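Local atomic coordinates of alpha-1,4-endofucoidanase (Mariniflexile fucanivorans, PDB entry 6DLH), a protein that cleaves alpha-1,4 linkages within fucoidan chains as a retaining endo-acting hydrolase of glycoside hydrolase family 107, here as its catalytic domain followed by Ig-like domains. Residues W50-F56 with L384-E390; H95-I101 with Y204-I208; G298-M302 with F342-T348. All blocks are in the same frame, centred on the assembly; numbering follows the deposited sequence.

Contact 1. Residues W50-F56 with L384-E390; sequences WLPERTF and LVRTNLE
Leu384 sets its CD1 methyl over one face of the Trp50 indole, 4.1 Å from the centroid of the five-membered ring and 27° off its normal, a CH-pi contact. Pro52 CD covers the same face nearer the six-membered ring, while the indole NE1 bonds to Leu395 O. The Arg54 guanidinium has Glu390 at its edge and the rim of Phe56 over one face, about CE2. Glu390 OE2 also comes obliquely to within 3.3 Å of Phe56 CE1, with ring and carboxylate planes 77° apart. The salt bridge runs from Arg54 NE to Glu390 OE1 (2.9 Å); the oxygen is in the guanidinium plane, yet is met from well above the carboxylate plane. Arg54 reaches it by a bend at chi3 (69°).

Two backbone bonds make a single beta bridge between Glu53 and Asn388: Glu53 N to Thr387 O (2.8 Å) and Leu389 N to Glu53 O (3.2 Å). On one side of the bridge Leu389 CD2 packs against Pro52 CB. On the other, Thr387 OG1 lies 3.0 Å from Glu53 OE2, a weak bond at best, since its one proton has another acceptor within reach; Asn352 ND2 also donates to this carboxylate oxygen. The 384-390 loop is shaped by an Asx turn, Asn388 OD1 accepting from Glu390 N (2.8 Å), which sets Glu390 beside Arg54. The contact thus joins the loops that follow two adjacent parallel strands of the catalytic domain, 46-49 and 377-379. With Arg54 on one oxygen and Asn59 ND2 on the other, the Glu390 carboxylate is probably held ionised and restrained in its rotation.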
# COMPACT_ATOMS: atom_id res chain seq x y z
N TRP A 50 -3.23 -2.25 -7.09
CA TRP A 50 -1.98 -2.44 -6.36
C TRP A 50 -2.29 -2.62 -4.88
O TRP A 50 -2.64 -1.66 -4.18
CB TRP A 50 -1.03 -1.28 -6.63
CG TRP A 50 0.39 -1.50 -6.20
CD1 TRP A 50 1.38 -2.12 -6.90
CD2 TRP A 50 0.99 -1.05 -4.97
NE1 TRP A 50 2.55 -2.10 -6.19
CE2 TRP A 50 2.34 -1.45 -5.00
CE3 TRP A 50 0.51 -0.35 -3.85
CZ2 TRP A 50 3.22 -1.17 -3.95
CZ3 TRP A 50 1.39 -0.08 -2.82
CH2 TRP A 50 2.72 -0.49 -2.87
N LEU A 51 -2.19 -3.87 -4.41
CA LEU A 51 -2.71 -4.21 -3.10
C LEU A 51 -1.74 -5.13 -2.37
O LEU A 51 -1.70 -6.34 -2.60
CB LEU A 51 -4.11 -4.82 -3.25
CG LEU A 51 -4.82 -5.28 -1.98
CD1 LEU A 51 -4.98 -4.13 -0.99
CD2 LEU A 51 -6.19 -5.88 -2.30
N PRO A 52 -0.88 -4.57 -1.48
CA PRO A 52 -0.08 -5.39 -0.56
C PRO A 52 -0.97 -5.98 0.53
O PRO A 52 -2.07 -5.48 0.80
CB PRO A 52 0.94 -4.42 0.04
CG PRO A 52 0.83 -3.17 -0.82
CD PRO A 52 -0.59 -3.14 -1.35
N GLU A 53 -0.47 -7.05 1.16
CA GLU A 53 -1.24 -7.74 2.19
C GLU A 53 -0.48 -7.73 3.51
O GLU A 53 0.74 -7.54 3.54
CB GLU A 53 -1.55 -9.16 1.73
CG GLU A 53 -2.53 -9.21 0.57
CD GLU A 53 -2.87 -10.61 0.10
OE1 GLU A 53 -2.81 -11.54 0.93
OE2 GLU A 53 -3.19 -10.76 -1.10
N ARG A 54 -1.24 -7.97 4.59
CA ARG A 54 -0.75 -8.06 5.96
C ARG A 54 -0.01 -6.77 6.32
O ARG A 54 1.21 -6.77 6.44
CB ARG A 54 0.07 -9.34 6.15
CG ARG A 54 -0.64 -10.59 5.63
CD ARG A 54 -0.02 -11.94 5.96
NE ARG A 54 -0.13 -12.28 7.38
CZ ARG A 54 -1.23 -12.70 8.00
NH1 ARG A 54 -2.34 -12.93 7.32
NH2 ARG A 54 -1.21 -12.90 9.31
N THR A 55 -0.76 -5.67 6.44
CA THR A 55 -0.18 -4.34 6.45
C THR A 55 0.04 -3.84 7.87
O THR A 55 0.62 -2.78 8.06
CB THR A 55 -1.08 -3.33 5.73
OG1 THR A 55 -2.29 -3.25 6.48
CG2 THR A 55 -1.36 -3.70 4.29
N PHE A 56 -0.44 -4.61 8.86
CA PHE A 56 -0.56 -4.19 10.25
C PHE A 56 0.80 -4.20 10.95
O PHE A 56 1.76 -4.80 10.46
CB PHE A 56 -1.50 -5.14 10.98
CG PHE A 56 -1.27 -6.60 10.65
CD1 PHE A 56 -0.12 -7.25 11.07
CD2 PHE A 56 -2.18 -7.30 9.87
CE1 PHE A 56 0.10 -8.58 10.74
CE2 PHE A 56 -1.96 -8.63 9.55
CZ PHE A 56 -0.82 -9.27 9.98
N LEU A 384 0.13 -8.94 -8.53
CA LEU A 384 1.54 -8.76 -8.22
C LEU A 384 2.13 -10.13 -7.90
O LEU A 384 1.40 -11.08 -7.63
CB LEU A 384 1.65 -7.81 -7.02
CG LEU A 384 0.95 -6.47 -7.18
CD1 LEU A 384 1.02 -5.67 -5.89
CD2 LEU A 384 1.53 -5.68 -8.35
N VAL A 385 3.47 -10.22 -7.91
CA VAL A 385 4.15 -11.50 -7.77
C VAL A 385 3.97 -12.08 -6.36
O VAL A 385 3.67 -13.27 -6.22
CB VAL A 385 5.63 -11.40 -8.18
CG1 VAL A 385 6.47 -12.56 -7.67
CG2 VAL A 385 5.77 -11.24 -9.69
N ARG A 386 4.16 -11.26 -5.31
CA ARG A 386 4.04 -11.72 -3.94
C ARG A 386 3.61 -10.55 -3.06
O ARG A 386 4.36 -9.60 -2.85
CB ARG A 386 5.35 -12.36 -3.47
CG ARG A 386 5.22 -13.24 -2.23
CD ARG A 386 6.55 -13.71 -1.67
NE ARG A 386 7.35 -14.47 -2.61
CZ ARG A 386 8.52 -14.09 -3.10
NH1 ARG A 386 9.20 -13.10 -2.55
NH2 ARG A 386 9.02 -14.71 -4.15
N THR A 387 2.39 -10.64 -2.52
CA THR A 387 1.77 -9.48 -1.91
C THR A 387 1.98 -9.45 -0.39
O THR A 387 1.84 -8.39 0.21
CB THR A 387 0.28 -9.41 -2.27
OG1 THR A 387 -0.29 -10.66 -1.89
CG2 THR A 387 0.05 -9.13 -3.74
N ASN A 388 2.29 -10.60 0.21
CA ASN A 388 2.44 -10.72 1.66
C ASN A 388 3.70 -9.99 2.13
O ASN A 388 4.80 -10.43 1.84
CB ASN A 388 2.49 -12.20 2.07
CG ASN A 388 2.63 -12.43 3.56
OD1 ASN A 388 2.83 -11.51 4.35
ND2 ASN A 388 2.53 -13.69 3.96
N LEU A 389 3.51 -8.89 2.88
CA LEU A 389 4.62 -8.05 3.32
C LEU A 389 5.54 -8.77 4.31
O LEU A 389 6.65 -8.31 4.55
CB LEU A 389 4.07 -6.76 3.94
CG LEU A 389 3.36 -5.79 2.99
CD1 LEU A 389 2.70 -4.66 3.77
CD2 LEU A 389 4.31 -5.23 1.95
N GLU A 390 5.08 -9.89 4.89
CA GLU A 390 5.86 -10.63 5.87
C GLU A 390 6.69 -11.72 5.19
O GLU A 390 7.42 -12.44 5.87
CB GLU A 390 4.96 -11.27 6.93
CG GLU A 390 4.12 -10.28 7.73
CD GLU A 390 3.08 -10.91 8.65
OE1 GLU A 390 2.62 -12.04 8.37
OE2 GLU A 390 2.72 -10.26 9.66
O HOH W 1 -0.34 -13.56 -0.22

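Contact 2. Residues H95-I101 with Y204-I208; sequences HVAPHPI and YAEFI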
# COMPACT_ATOMS: atom_id res chain seq x y z
N HIS A 95 -5.36 -0.35 8.33
CA HIS A 95 -5.26 0.81 7.46
C HIS A 95 -3.81 1.00 7.02
O HIS A 95 -2.90 0.52 7.70
CB HIS A 95 -5.76 2.08 8.19
CG HIS A 95 -7.23 2.11 8.42
ND1 HIS A 95 -7.88 1.15 9.17
CD2 HIS A 95 -8.17 3.00 8.03
CE1 HIS A 95 -9.17 1.43 9.21
NE2 HIS A 95 -9.37 2.57 8.52
N VAL A 96 -3.62 1.73 5.92
CA VAL A 96 -2.29 1.96 5.36
C VAL A 96 -1.93 3.45 5.47
O VAL A 96 -0.91 3.87 4.94
CB VAL A 96 -2.18 1.46 3.90
CG1 VAL A 96 -2.45 -0.02 3.79
CG2 VAL A 96 -3.06 2.25 2.94
N ALA A 97 -2.79 4.23 6.13
CA ALA A 97 -2.56 5.66 6.31
C ALA A 97 -2.73 6.01 7.79
O ALA A 97 -3.58 5.43 8.46
CB ALA A 97 -3.50 6.46 5.44
N PRO A 98 -1.94 6.96 8.34
CA PRO A 98 -1.92 7.19 9.79
C PRO A 98 -3.11 8.03 10.27
O PRO A 98 -3.52 8.97 9.59
CB PRO A 98 -0.60 7.94 9.99
CG PRO A 98 -0.43 8.73 8.71
CD PRO A 98 -1.03 7.86 7.62
N HIS A 99 -3.63 7.66 11.44
CA HIS A 99 -4.72 8.38 12.08
C HIS A 99 -4.52 8.38 13.60
O HIS A 99 -4.27 7.32 14.19
CB HIS A 99 -6.09 7.79 11.68
CG HIS A 99 -7.22 8.76 11.84
ND1 HIS A 99 -7.87 8.94 13.04
CD2 HIS A 99 -7.79 9.61 10.96
CE1 HIS A 99 -8.81 9.86 12.89
NE2 HIS A 99 -8.78 10.29 11.62
N PRO A 100 -4.63 9.56 14.26
CA PRO A 100 -4.47 9.67 15.71
C PRO A 100 -5.31 8.67 16.51
O PRO A 100 -4.80 7.98 17.40
CB PRO A 100 -4.98 11.09 16.00
CG PRO A 100 -4.70 11.86 14.73
CD PRO A 100 -4.89 10.86 13.62
N ILE A 101 -6.61 8.60 16.18
CA ILE A 101 -7.56 7.75 16.87
C ILE A 101 -7.15 6.28 16.73
O ILE A 101 -7.14 5.55 17.72
CB ILE A 101 -9.01 8.01 16.39
CG1 ILE A 101 -9.34 9.51 16.38
CG2 ILE A 101 -10.01 7.21 17.22
CD1 ILE A 101 -10.72 9.84 15.86
N TYR A 204 -17.12 5.97 12.19
CA TYR A 204 -16.07 5.81 11.20
C TYR A 204 -16.18 6.88 10.12
O TYR A 204 -15.18 7.52 9.77
CB TYR A 204 -16.07 4.40 10.61
CG TYR A 204 -14.89 4.10 9.72
CD1 TYR A 204 -13.70 3.62 10.25
CD2 TYR A 204 -14.94 4.33 8.36
CE1 TYR A 204 -12.60 3.36 9.45
CE2 TYR A 204 -13.86 4.08 7.54
CZ TYR A 204 -12.68 3.59 8.08
OH TYR A 204 -11.61 3.34 7.28
N ALA A 205 -17.39 7.09 9.60
CA ALA A 205 -17.59 8.07 8.54
C ALA A 205 -17.15 9.46 8.99
O ALA A 205 -16.52 10.18 8.22
CB ALA A 205 -19.02 8.05 8.07
N GLU A 206 -17.48 9.82 10.24
CA GLU A 206 -17.33 11.20 10.70
C GLU A 206 -15.90 11.45 11.19
O GLU A 206 -15.33 12.49 10.87
CB GLU A 206 -18.39 11.56 11.74
CG GLU A 206 -18.27 12.98 12.29
CD GLU A 206 -18.69 14.12 11.37
OE1 GLU A 206 -19.53 13.88 10.48
OE2 GLU A 206 -18.17 15.24 11.54
N PHE A 207 -15.34 10.51 11.95
CA PHE A 207 -14.08 10.76 12.66
C PHE A 207 -12.88 10.15 11.94
O PHE A 207 -11.79 10.74 11.96
CB PHE A 207 -14.19 10.37 14.13
CG PHE A 207 -15.05 11.31 14.94
CD1 PHE A 207 -16.12 10.84 15.68
CD2 PHE A 207 -14.80 12.68 14.93
CE1 PHE A 207 -16.91 11.72 16.41
CE2 PHE A 207 -15.59 13.56 15.65
CZ PHE A 207 -16.65 13.08 16.39
N ILE A 208 -13.07 8.98 11.32
CA ILE A 208 -11.98 8.32 10.63
C ILE A 208 -12.00 8.70 9.15
O ILE A 208 -11.03 9.29 8.66
CB ILE A 208 -11.99 6.79 10.85
CG1 ILE A 208 -12.11 6.42 12.34
CG2 ILE A 208 -10.77 6.14 10.21
CD1 ILE A 208 -10.92 6.81 13.19
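His95 and Tyr204 approach from opposite directions and meet at their rims, with a hydrogen bond of 2.7 Å between His95 NE2 and Tyr204 OH in which either may be the donor. Each group lies at the other's edge: the hydroxyl is near the imidazole plane and NE2 near the phenol plane, the two planes are 48° apart, and neither ring covers the other. The far imidazole nitrogen, ND1, is bonded to Pro93 O, so that both nitrogens of His95 are engaged and the ring's rotation is fixed. The second polar element is His99, whose NE2 comes to 3.1 Å from Phe207 O, while its ND1 accepts a weak bond from Ile101 N (3.4 Å).

His99 is the N-cap residue of helix 100-104, and this weak bond to Ile101 N is its capping bond; Pro100 CD lies over one face of the same imidazole. The facing helix, 198-216, widens into a pi-type turn at 204-208. The contact therefore packs the loop leading away from parallel strand 80-84, with the helix start that follows, against the long helix preceding strand 222-226.

The apolar contacts gather round Ile208 and Ile101. With CG1 anti to the carbonyl carbon (chi1 -49°) and a further turn at chi2 (-67°), Ile208 brings its CD1 methyl to 3.7 Å from His99 ND1 and 3.9 Å from Ile101 CB. At the other end of this side chain, Ile208 CB rests over one face of the Tyr204 ring. Ile101 CD1 reaches past Ile208 to touch Phe207 CB at 3.9 Å, and Trp172 of helix 168-176 packs on both isoleucines.

Contact 3. Residues G298-M302 with F342-T348; sequences GAGNM and FFPKQST
Lys345 stretches across to Gly300 and carries the polar half of the contact. Its NZ donates to Gly300 O at an unusually short 2.5 Å, tilted 17° from the carbonyl plane. A water accepts from NZ (2.6 Å) and also from Gly300 N (3.2 Å), so NZ meets the carbonyl directly and shares one water with the amide of the same glycine. Beyond CG the chain is extended, which gives it the length to cross, and it also makes a cation-pi contact with Trp351. A methionine at Lys345 would probably leave Gly300 O without its donor, break the water link between the side chain and Gly300 N, and lose the cation-pi contact with Trp351. A second water joins the backbones, accepting from Met302 N (2.9 Å) and donating to Ser347 O.

Both segments belong to the parallel-stranded catalytic domain, consistent with a (beta/alpha)-barrel-like fold resembling that of family 29 alpha-L-fucosidases: 298-302 is a loop before helix 307-321, whereas residues 342-348 run out of parallel strand 341-342. Gly300 has a positive phi (85°), and a side chain there would be jammed against the carbonyl oxygen of Ala299.

The apolar half centres on Met302. With CG between its backbone N and carbonyl carbon (chi1 80°) and the rest extended, the side chain runs alongside Pro344 in the same direction, SD 3.6 Å from Pro344 CB. Its CE methyl ends 3.4 Å from Lys345 O. Pro344 CB itself lies over one face of the Phe342 ring, which SD approaches obliquely. At the opposite end of 342-348, the Asn301 amide lies beside the Thr348 methyl, ND2 to CG2 3.5 Å, while Asn301 OD1 accepts from Val303 N, an Asx turn.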
# COMPACT_ATOMS: atom_id res chain seq x y z
N GLY A 298 -18.16 -16.71 -7.32
CA GLY A 298 -17.68 -16.42 -5.98
C GLY A 298 -16.18 -16.11 -5.97
O GLY A 298 -15.70 -15.28 -6.74
N ALA A 299 -15.48 -16.80 -5.07
CA ALA A 299 -14.03 -16.81 -5.06
C ALA A 299 -13.55 -17.59 -6.27
O ALA A 299 -14.32 -18.33 -6.89
CB ALA A 299 -13.55 -17.43 -3.77
N GLY A 300 -12.28 -17.43 -6.60
CA GLY A 300 -11.66 -18.22 -7.65
C GLY A 300 -11.89 -17.62 -9.04
O GLY A 300 -11.93 -16.41 -9.21
N ASN A 301 -12.04 -18.51 -10.02
CA ASN A 301 -11.91 -18.17 -11.42
C ASN A 301 -13.21 -17.54 -11.90
O ASN A 301 -14.26 -18.18 -11.85
CB ASN A 301 -11.49 -19.42 -12.21
CG ASN A 301 -11.04 -19.11 -13.61
OD1 ASN A 301 -11.49 -18.13 -14.21
ND2 ASN A 301 -10.18 -19.95 -14.16
N MET A 302 -13.15 -16.30 -12.40
CA MET A 302 -14.38 -15.60 -12.76
C MET A 302 -14.92 -16.05 -14.13
O MET A 302 -15.95 -15.54 -14.57
CB MET A 302 -14.19 -14.08 -12.75
CG MET A 302 -13.52 -13.52 -13.98
SD MET A 302 -13.65 -11.70 -14.24
CE MET A 302 -12.66 -11.57 -15.72
N PHE A 342 -16.64 -1.94 -14.10
CA PHE A 342 -16.45 -3.37 -13.86
C PHE A 342 -15.18 -3.55 -13.03
O PHE A 342 -14.19 -2.85 -13.27
CB PHE A 342 -16.41 -4.08 -15.22
CG PHE A 342 -16.38 -5.60 -15.22
CD1 PHE A 342 -16.96 -6.33 -14.19
CD2 PHE A 342 -15.82 -6.29 -16.28
CE1 PHE A 342 -16.94 -7.72 -14.20
CE2 PHE A 342 -15.81 -7.68 -16.30
CZ PHE A 342 -16.38 -8.39 -15.27
N PHE A 343 -15.22 -4.49 -12.06
CA PHE A 343 -14.08 -4.83 -11.22
C PHE A 343 -13.70 -6.31 -11.39
O PHE A 343 -13.80 -7.08 -10.44
CB PHE A 343 -14.33 -4.49 -9.75
CG PHE A 343 -13.11 -4.47 -8.85
CD1 PHE A 343 -11.83 -4.62 -9.37
CD2 PHE A 343 -13.25 -4.26 -7.49
CE1 PHE A 343 -10.72 -4.58 -8.54
CE2 PHE A 343 -12.13 -4.20 -6.66
CZ PHE A 343 -10.87 -4.38 -7.18
N PRO A 344 -13.20 -6.74 -12.57
CA PRO A 344 -12.84 -8.14 -12.79
C PRO A 344 -11.47 -8.50 -12.22
O PRO A 344 -10.71 -7.62 -11.81
CB PRO A 344 -12.80 -8.22 -14.32
CG PRO A 344 -12.30 -6.84 -14.74
CD PRO A 344 -12.93 -5.89 -13.74
N LYS A 345 -11.16 -9.80 -12.20
CA LYS A 345 -9.84 -10.30 -11.83
C LYS A 345 -9.13 -10.80 -13.07
O LYS A 345 -9.74 -11.48 -13.90
CB LYS A 345 -9.92 -11.56 -10.95
CG LYS A 345 -11.03 -11.63 -9.92
CD LYS A 345 -11.08 -12.99 -9.26
CE LYS A 345 -12.47 -13.31 -8.75
NZ LYS A 345 -12.44 -14.43 -7.77
N GLN A 346 -7.82 -10.54 -13.15
CA GLN A 346 -7.02 -10.93 -14.30
C GLN A 346 -6.49 -12.36 -14.14
O GLN A 346 -6.37 -13.08 -15.13
CB GLN A 346 -5.88 -9.93 -14.51
CG GLN A 346 -5.02 -10.20 -15.74
CD GLN A 346 -4.07 -9.06 -16.00
OE1 GLN A 346 -3.87 -8.18 -15.16
NE2 GLN A 346 -3.51 -9.05 -17.20
N SER A 347 -6.18 -12.76 -12.90
CA SER A 347 -5.69 -14.10 -12.60
C SER A 347 -6.87 -15.02 -12.34
O SER A 347 -8.00 -14.56 -12.17
CB SER A 347 -4.79 -14.10 -11.40
OG SER A 347 -5.55 -14.31 -10.21
N THR A 348 -6.58 -16.33 -12.25
CA THR A 348 -7.58 -17.35 -11.98
C THR A 348 -7.92 -17.42 -10.48
O THR A 348 -8.83 -18.14 -10.10
CB THR A 348 -7.11 -18.74 -12.44
OG1 THR A 348 -5.90 -19.05 -11.76
CG2 THR A 348 -6.90 -18.85 -13.93
O HOH W 2 -11.32 -14.58 -5.45
O HOH W 3 -10.47 -15.17 -12.15

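From the N terminus, the chain leaves strand 46-49 through 50-56, whose partner 384-390 comes only after strand 377-379; contact 1 thus closes a loop of more than 300 residues that embraces both other contacts. Within it, contact 2 closes first, bringing 95-101, after strand 80-84, against helix 198-216. Contact 3 follows in series, closing a short loop around helix 307-321 between 298-302 and 342-348. None cross. Contacts 1 and 2 touch where Thr55 CG2 meets Val96 CG1 at 3.9 Å, whereas contacts 2 and 3 lie about 30 Å apart between centres. Together they bind loops and helices around the parallel sheet of the catalytic domain.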